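Side-chain contacts in Cg3027-pa (Drosophila melanogaster, PDB 2VHH), which probably hydrolyses N-carbamoyl-beta-alanine and its 2-methyl homologue to the free beta-amino acids, ammonia and carbon dioxide, the last step of pyrimidine breakdown: residues 91-96 and 134-139; 299-302 and 307-310. One frame throughout, in Å; residues are numbered along the deposited sequence.

Contact 1: residues 91-96 and 134-139; sequences EKQREA and FPWCEF
In this carbon-nitrogen hydrolase domain, the first turns of helix 90-110 pack against a short 3-10 segment, 136-139, in the loop that follows strand 115-118, with Q93 and R94 of the helix meeting F139 and W136. The ring of F139 makes most of the contact. Its CZ points at the helix and stops 4.0 Å from Q93 CB, which lies at the ring edge near the plane of the ring. R94 CB comes in obliquely, 4.3 Å from F139 CE2, so the outer end of the ring rests on the roots of two successive helix side chains. Beyond CG the Q93 chain runs extended across F139 at about a right angle, the amide and ring planes 79° apart. Q93 NE2 passes 4.4 Å from W136 CZ3, oblique to the indole, and is held by a hydrogen bond to A88 O. P135 CD sits over the centre of one indole face, and W136 NE1 is hydrogen-bonded to E132. I90 also touches F139, while E138 OE1 is hydrogen-bonded to T67 and Q66 of a second subunit. R94 starts with CG anti to its own N (chi1 176°) and bends at chi3, which brings the guanidinium round toward the loop backbone: F139 O lies at the guanidinium edge, near its plane, 3.9 Å from R94 NH1.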
ATOM      1  N   GLU C  91      29.668 -34.867  34.668  1.00 39.55           N
ATOM      2  CA  GLU C  91      30.485 -33.851  35.340  1.00 40.06           C
ATOM      3  C   GLU C  91      31.974 -34.044  35.077  1.00 39.44           C
ATOM      4  O   GLU C  91      32.704 -33.066  34.925  1.00 39.48           O
ATOM      5  CB  GLU C  91      30.199 -33.810  36.843  1.00 40.13           C
ATOM      6  CG  GLU C  91      28.931 -33.020  37.203  1.00 41.96           C
ATOM      7  CD  GLU C  91      28.562 -33.114  38.682  1.00 42.16           C
ATOM      8  OE1 GLU C  91      27.417 -33.525  38.986  1.00 44.34           O
ATOM      9  OE2 GLU C  91      29.422 -32.778  39.537  1.00 45.09           O
ATOM     10  N   LYS C  92      32.408 -35.304  35.019  1.00 38.94           N
ATOM     11  CA  LYS C  92      33.790 -35.652  34.702  1.00 38.42           C
ATOM     12  C   LYS C  92      34.121 -35.314  33.246  1.00 37.74           C
ATOM     13  O   LYS C  92      35.212 -34.816  32.947  1.00 37.63           O
ATOM     14  CB  LYS C  92      34.049 -37.143  34.977  1.00 38.66           C
ATOM     15  CG  LYS C  92      34.811 -37.471  36.270  1.00 39.54           C
ATOM     16  CD  LYS C  92      33.946 -37.355  37.522  1.00 41.00           C
ATOM     17  CE  LYS C  92      34.198 -36.040  38.253  1.00 41.77           C
ATOM     18  NZ  LYS C  92      35.571 -36.029  38.848  1.00 43.13           N
ATOM     19  N   GLN C  93      33.168 -35.589  32.355  1.00 36.95           N
ATOM     20  CA  GLN C  93      33.305 -35.319  30.921  1.00 36.12           C
ATOM     21  C   GLN C  93      33.537 -33.835  30.672  1.00 36.07           C
ATOM     22  O   GLN C  93      34.420 -33.446  29.910  1.00 35.87           O
ATOM     23  CB  GLN C  93      32.042 -35.745  30.166  1.00 35.71           C
ATOM     24  CG  GLN C  93      31.778 -37.238  30.110  1.00 34.97           C
ATOM     25  CD  GLN C  93      30.806 -37.618  29.002  1.00 33.89           C
ATOM     26  OE1 GLN C  93      30.972 -37.208  27.861  1.00 34.30           O
ATOM     27  NE2 GLN C  93      29.805 -38.417  29.329  1.00 32.38           N
ATOM     28  N   ARG C  94      32.716 -33.016  31.318  1.00 36.02           N
ATOM     29  CA  ARG C  94      32.820 -31.569  31.237  1.00 35.99           C
ATOM     30  C   ARG C  94      34.120 -31.068  31.848  1.00 36.12           C
ATOM     31  O   ARG C  94      34.799 -30.244  31.248  1.00 36.41           O
ATOM     32  CB  ARG C  94      31.620 -30.914  31.916  1.00 35.80           C
ATOM     33  CG  ARG C  94      31.671 -29.401  31.968  1.00 35.72           C
ATOM     34  CD  ARG C  94      30.304 -28.821  32.254  1.00 36.22           C
ATOM     35  NE  ARG C  94      29.833 -29.023  33.624  1.00 37.26           N
ATOM     36  CZ  ARG C  94      28.562 -29.254  33.954  1.00 38.02           C
ATOM     37  NH1 ARG C  94      27.631 -29.349  33.013  1.00 38.39           N
ATOM     38  NH2 ARG C  94      28.214 -29.412  35.224  1.00 38.55           N
ATOM     39  N   GLU C  95      34.474 -31.573  33.024  1.00 36.15           N
ATOM     40  CA  GLU C  95      35.701 -31.156  33.693  1.00 36.31           C
ATOM     41  C   GLU C  95      36.958 -31.433  32.891  1.00 35.67           C
ATOM     42  O   GLU C  95      37.888 -30.637  32.916  1.00 35.72           O
ATOM     43  CB  GLU C  95      35.834 -31.818  35.057  1.00 36.87           C
ATOM     44  CG  GLU C  95      35.150 -31.068  36.177  1.00 39.51           C
ATOM     45  CD  GLU C  95      36.019 -31.004  37.416  1.00 42.96           C
ATOM     46  OE1 GLU C  95      36.630 -32.051  37.763  1.00 43.65           O
ATOM     47  OE2 GLU C  95      36.098 -29.902  38.025  1.00 44.16           O
ATOM     48  N   ALA C  96      36.988 -32.570  32.199  1.00 34.96           N
ATOM     49  CA  ALA C  96      38.134 -32.957  31.388  1.00 34.33           C
ATOM     50  C   ALA C  96      38.329 -31.975  30.235  1.00 34.06           C
ATOM     51  O   ALA C  96      39.464 -31.606  29.895  1.00 34.14           O
ATOM     52  CB  ALA C  96      37.951 -34.372  30.864  1.00 33.80           C
ATOM     53  N   PHE C 134      18.383 -38.581  27.994  1.00 45.17           N
ATOM     54  CA  PHE C 134      19.023 -38.949  29.248  1.00 45.06           C
ATOM     55  C   PHE C 134      20.324 -39.705  28.979  1.00 44.65           C
ATOM     56  O   PHE C 134      20.338 -40.653  28.190  1.00 44.88           O
ATOM     57  CB  PHE C 134      18.052 -39.771  30.111  1.00 45.22           C
ATOM     58  CG  PHE C 134      16.656 -39.177  30.193  1.00 45.95           C
ATOM     59  CD1 PHE C 134      15.650 -39.595  29.315  1.00 46.14           C
ATOM     60  CD2 PHE C 134      16.355 -38.185  31.135  1.00 45.95           C
ATOM     61  CE1 PHE C 134      14.366 -39.041  29.381  1.00 46.19           C
ATOM     62  CE2 PHE C 134      15.078 -37.622  31.206  1.00 45.42           C
ATOM     63  CZ  PHE C 134      14.082 -38.052  30.332  1.00 45.70           C
ATOM     64  N   PRO C 135      21.433 -39.270  29.609  1.00 44.11           N
ATOM     65  CA  PRO C 135      21.520 -38.144  30.544  1.00 43.60           C
ATOM     66  C   PRO C 135      21.930 -36.818  29.881  1.00 43.02           C
ATOM     67  O   PRO C 135      22.264 -35.864  30.579  1.00 42.96           O
ATOM     68  CB  PRO C 135      22.624 -38.600  31.495  1.00 43.64           C
ATOM     69  CG  PRO C 135      23.563 -39.395  30.591  1.00 43.71           C
ATOM     70  CD  PRO C 135      22.750 -39.913  29.425  1.00 43.80           C
ATOM     71  N   TRP C 136      21.878 -36.771  28.551  1.00 42.31           N
ATOM     72  CA  TRP C 136      22.469 -35.687  27.762  1.00 41.58           C
ATOM     73  C   TRP C 136      21.925 -34.305  28.067  1.00 41.13           C
ATOM     74  O   TRP C 136      22.635 -33.312  27.931  1.00 41.10           O
ATOM     75  CB  TRP C 136      22.330 -35.990  26.271  1.00 41.49           C
ATOM     76  CG  TRP C 136      22.752 -37.375  25.955  1.00 41.58           C
ATOM     77  CD1 TRP C 136      21.968 -38.384  25.477  1.00 41.43           C
ATOM     78  CD2 TRP C 136      24.056 -37.933  26.143  1.00 41.35           C
ATOM     79  NE1 TRP C 136      22.707 -39.533  25.337  1.00 41.37           N
ATOM     80  CE2 TRP C 136      23.994 -39.283  25.740  1.00 41.67           C
ATOM     81  CE3 TRP C 136      25.275 -37.420  26.597  1.00 41.31           C
ATOM     82  CZ2 TRP C 136      25.105 -40.124  25.779  1.00 41.66           C
ATOM     83  CZ3 TRP C 136      26.375 -38.258  26.641  1.00 41.34           C
ATOM     84  CH2 TRP C 136      26.283 -39.594  26.233  1.00 41.62           C
ATOM     85  N   CYS C 137      20.669 -34.237  28.486  1.00 40.54           N
ATOM     86  CA  CYS C 137      20.045 -32.958  28.803  1.00 39.82           C
ATOM     87  C   CYS C 137      20.548 -32.384  30.121  1.00 39.20           C
ATOM     88  O   CYS C 137      20.425 -31.192  30.356  1.00 39.18           O
ATOM     89  CB  CYS C 137      18.520 -33.076  28.768  1.00 40.01           C
ATOM     90  SG  CYS C 137      17.852 -33.437  27.102  1.00 40.13           S
ATOM     91  N   GLU C 138      21.142 -33.228  30.959  1.00 38.59           N
ATOM     92  CA  GLU C 138      21.767 -32.775  32.196  1.00 38.08           C
ATOM     93  C   GLU C 138      23.038 -31.952  31.958  1.00 37.67           C
ATOM     94  O   GLU C 138      23.597 -31.391  32.909  1.00 37.56           O
ATOM     95  CB  GLU C 138      22.077 -33.954  33.107  1.00 37.96           C
ATOM     96  CG  GLU C 138      20.876 -34.625  33.767  1.00 38.09           C
ATOM     97  CD  GLU C 138      21.307 -35.773  34.680  1.00 38.56           C
ATOM     98  OE1 GLU C 138      22.235 -35.562  35.491  1.00 39.26           O
ATOM     99  OE2 GLU C 138      20.738 -36.887  34.585  1.00 38.98           O
ATOM    100  N   PHE C 139      23.493 -31.889  30.700  1.00 37.24           N
ATOM    101  CA  PHE C 139      24.604 -31.013  30.287  1.00 36.68           C
ATOM    102  C   PHE C 139      24.176 -29.564  30.190  1.00 36.77           C
ATOM    103  O   PHE C 139      25.006 -28.657  30.217  1.00 36.84           O
ATOM    104  CB  PHE C 139      25.158 -31.424  28.933  1.00 35.97           C
ATOM    105  CG  PHE C 139      26.318 -32.348  29.013  1.00 35.22           C
ATOM    106  CD1 PHE C 139      26.160 -33.703  28.750  1.00 34.60           C
ATOM    107  CD2 PHE C 139      27.577 -31.871  29.348  1.00 34.59           C
ATOM    108  CE1 PHE C 139      27.237 -34.567  28.825  1.00 33.60           C
ATOM    109  CE2 PHE C 139      28.666 -32.733  29.420  1.00 33.59           C
ATOM    110  CZ  PHE C 139      28.494 -34.078  29.165  1.00 33.74           C
TER

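Contact 2: residues 299-302 and 307-310; sequences YTSG and AHKE
The Y299 ring carries H308 O over one face, 3.1 Å above its plane and offset toward the rim, and has K309 O at its edge, 3.8 Å from CE2. The H308 imidazole has Y299 O over one face and S301 OG at its edge, 3.5 Å from CE1. The two rings lie on the same side of the paired backbones and meet obliquely, planes 60° apart and centroids separated by 4.7 Å. Each CG is tucked between its backbone N and carbonyl carbon (chi1 66° for Y299, 59° for H308), which brings each ring over the carbonyl of the opposing residue. NE2 of H308 thus comes to 3.6 Å from Y299 CE1. Beneath the rings, Y299 and H308 form an antiparallel hydrogen-bonded pair: Y299 N donates to H308 O and H308 N to Y299 O. Y299 O also receives a CA-H...O contact from A307, while T300 CG2 meets A307 CB in a small apolar touch. Two polar groups are held from nearby: S301 OG is hydrogen-bonded to D303, and H308 ND1 to K306 O. C129 and D205 touch Y299. The T300 backbone is hydrogen-bonded to R131 and T300 of a third subunit, whose A307 packs on A307, putting this hairpin at a subunit interface. The chain turns a corner at K309, whose backbone is hydrogen-bonded to F295 of strand 283-295, and beyond it strand 308-315 forms an edge of the five-stranded mixed sheet.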
ATOM      1  N   TYR C 299      22.493 -46.005  17.176  1.00 44.22           N
ATOM      2  CA  TYR C 299      21.559 -45.034  16.596  1.00 44.12           C
ATOM      3  C   TYR C 299      21.576 -45.127  15.058  1.00 44.10           C
ATOM      4  O   TYR C 299      22.548 -45.622  14.481  1.00 43.99           O
ATOM      5  CB  TYR C 299      21.891 -43.602  17.065  1.00 44.19           C
ATOM      6  CG  TYR C 299      23.217 -43.088  16.552  1.00 44.21           C
ATOM      7  CD1 TYR C 299      23.313 -42.499  15.290  1.00 44.11           C
ATOM      8  CD2 TYR C 299      24.381 -43.210  17.317  1.00 44.16           C
ATOM      9  CE1 TYR C 299      24.530 -42.049  14.799  1.00 44.39           C
ATOM     10  CE2 TYR C 299      25.608 -42.759  16.836  1.00 44.31           C
ATOM     11  CZ  TYR C 299      25.669 -42.176  15.577  1.00 44.41           C
ATOM     12  OH  TYR C 299      26.865 -41.727  15.079  1.00 44.39           O
ATOM     13  N   THR C 300      20.511 -44.663  14.395  1.00 44.17           N
ATOM     14  CA  THR C 300      20.510 -44.551  12.919  1.00 44.12           C
ATOM     15  C   THR C 300      20.451 -43.096  12.472  1.00 44.25           C
ATOM     16  O   THR C 300      19.999 -42.233  13.219  1.00 44.17           O
ATOM     17  CB  THR C 300      19.395 -45.373  12.210  1.00 43.95           C
ATOM     18  OG1 THR C 300      18.105 -44.850  12.545  1.00 43.65           O
ATOM     19  CG2 THR C 300      19.472 -46.853  12.579  1.00 43.76           C
ATOM     20  N   SER C 301      20.908 -42.842  11.249  1.00 44.60           N
ATOM     21  CA  SER C 301      21.072 -41.474  10.739  1.00 45.03           C
ATOM     22  C   SER C 301      20.065 -40.993   9.678  1.00 45.29           C
ATOM     23  O   SER C 301      20.217 -39.900   9.119  1.00 45.15           O
ATOM     24  CB  SER C 301      22.513 -41.219  10.264  1.00 44.88           C
ATOM     25  OG  SER C 301      23.240 -42.410  10.049  1.00 45.30           O
ATOM     26  N   GLY C 302      19.032 -41.783   9.409  1.00 45.68           N
ATOM     27  CA  GLY C 302      18.025 -41.377   8.436  1.00 46.35           C
ATOM     28  C   GLY C 302      18.362 -41.689   6.985  1.00 46.82           C
ATOM     29  O   GLY C 302      17.596 -41.352   6.089  1.00 46.80           O
ATOM     30  N   ALA C 307      22.615 -49.585  11.998  1.00 47.66           N
ATOM     31  CA  ALA C 307      22.829 -48.833  13.236  1.00 47.19           C
ATOM     32  C   ALA C 307      24.301 -48.880  13.653  1.00 47.08           C
ATOM     33  O   ALA C 307      24.990 -49.867  13.396  1.00 47.12           O
ATOM     34  CB  ALA C 307      21.940 -49.362  14.337  1.00 47.07           C
ATOM     35  N   HIS C 308      24.777 -47.805  14.280  1.00 46.85           N
ATOM     36  CA  HIS C 308      26.184 -47.672  14.672  1.00 46.53           C
ATOM     37  C   HIS C 308      26.366 -46.738  15.879  1.00 46.24           C
ATOM     38  O   HIS C 308      25.438 -46.038  16.281  1.00 45.97           O
ATOM     39  CB  HIS C 308      27.056 -47.228  13.474  1.00 46.69           C
ATOM     40  CG  HIS C 308      26.651 -45.914  12.876  1.00 46.80           C
ATOM     41  ND1 HIS C 308      25.679 -45.805  11.905  1.00 47.07           N
ATOM     42  CD2 HIS C 308      27.082 -44.653  13.116  1.00 47.07           C
ATOM     43  CE1 HIS C 308      25.528 -44.535  11.574  1.00 47.12           C
ATOM     44  NE2 HIS C 308      26.368 -43.816  12.295  1.00 47.22           N
ATOM     45  N   LYS C 309      27.571 -46.741  16.446  1.00 45.97           N
ATOM     46  CA  LYS C 309      27.867 -46.008  17.680  1.00 45.82           C
ATOM     47  C   LYS C 309      28.843 -44.843  17.483  1.00 45.57           C
ATOM     48  O   LYS C 309      28.891 -43.934  18.309  1.00 45.45           O
ATOM     49  CB  LYS C 309      28.408 -46.965  18.754  1.00 45.78           C
ATOM     50  CG  LYS C 309      27.444 -48.071  19.136  1.00 46.04           C
ATOM     51  CD  LYS C 309      27.951 -48.915  20.294  1.00 46.31           C
ATOM     52  CE  LYS C 309      26.926 -49.991  20.644  1.00 46.78           C
ATOM     53  NZ  LYS C 309      27.337 -50.821  21.798  1.00 46.73           N
ATOM     54  N   GLU C 310      29.612 -44.885  16.392  1.00 45.31           N
ATOM     55  CA  GLU C 310      30.604 -43.857  16.049  1.00 45.22           C
ATOM     56  C   GLU C 310      30.024 -42.660  15.289  1.00 44.19           C
ATOM     57  O   GLU C 310      29.544 -42.797  14.163  1.00 44.27           O
ATOM     58  CB  GLU C 310      31.720 -44.463  15.200  1.00 45.13           C
ATOM     59  CG  GLU C 310      32.916 -45.004  15.966  1.00 46.52           C
ATOM     60  CD  GLU C 310      34.049 -45.440  15.029  1.00 47.38           C
ATOM     61  OE1 GLU C 310      33.782 -45.658  13.819  1.00 50.31           O
ATOM     62  OE2 GLU C 310      35.209 -45.569  15.492  1.00 50.13           O
TER

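How the contacts relate
Contacts 1 and 2 follow one another along the chain, residues 91-139 closing before 299-310 opens, both within the carbon-nitrogen hydrolase domain. Their centres are 21 Å apart and their nearest atoms about 9 Å, with no touch between them. They belong to different parts of the fold: contact 1 joins helix 90-110 to a loop between strand 115-118 of the seven-stranded sheet and helix 147-158, whereas the hairpin pair of contact 2 lies just before the corner from which strand 308-315 joins the five-stranded sheet. Their centres lie about 22 and 26 Å from the chain centre. Contact 1 meets a second subunit and contact 2 a third, so residues of both lie at subunit interfaces of the homooctamer.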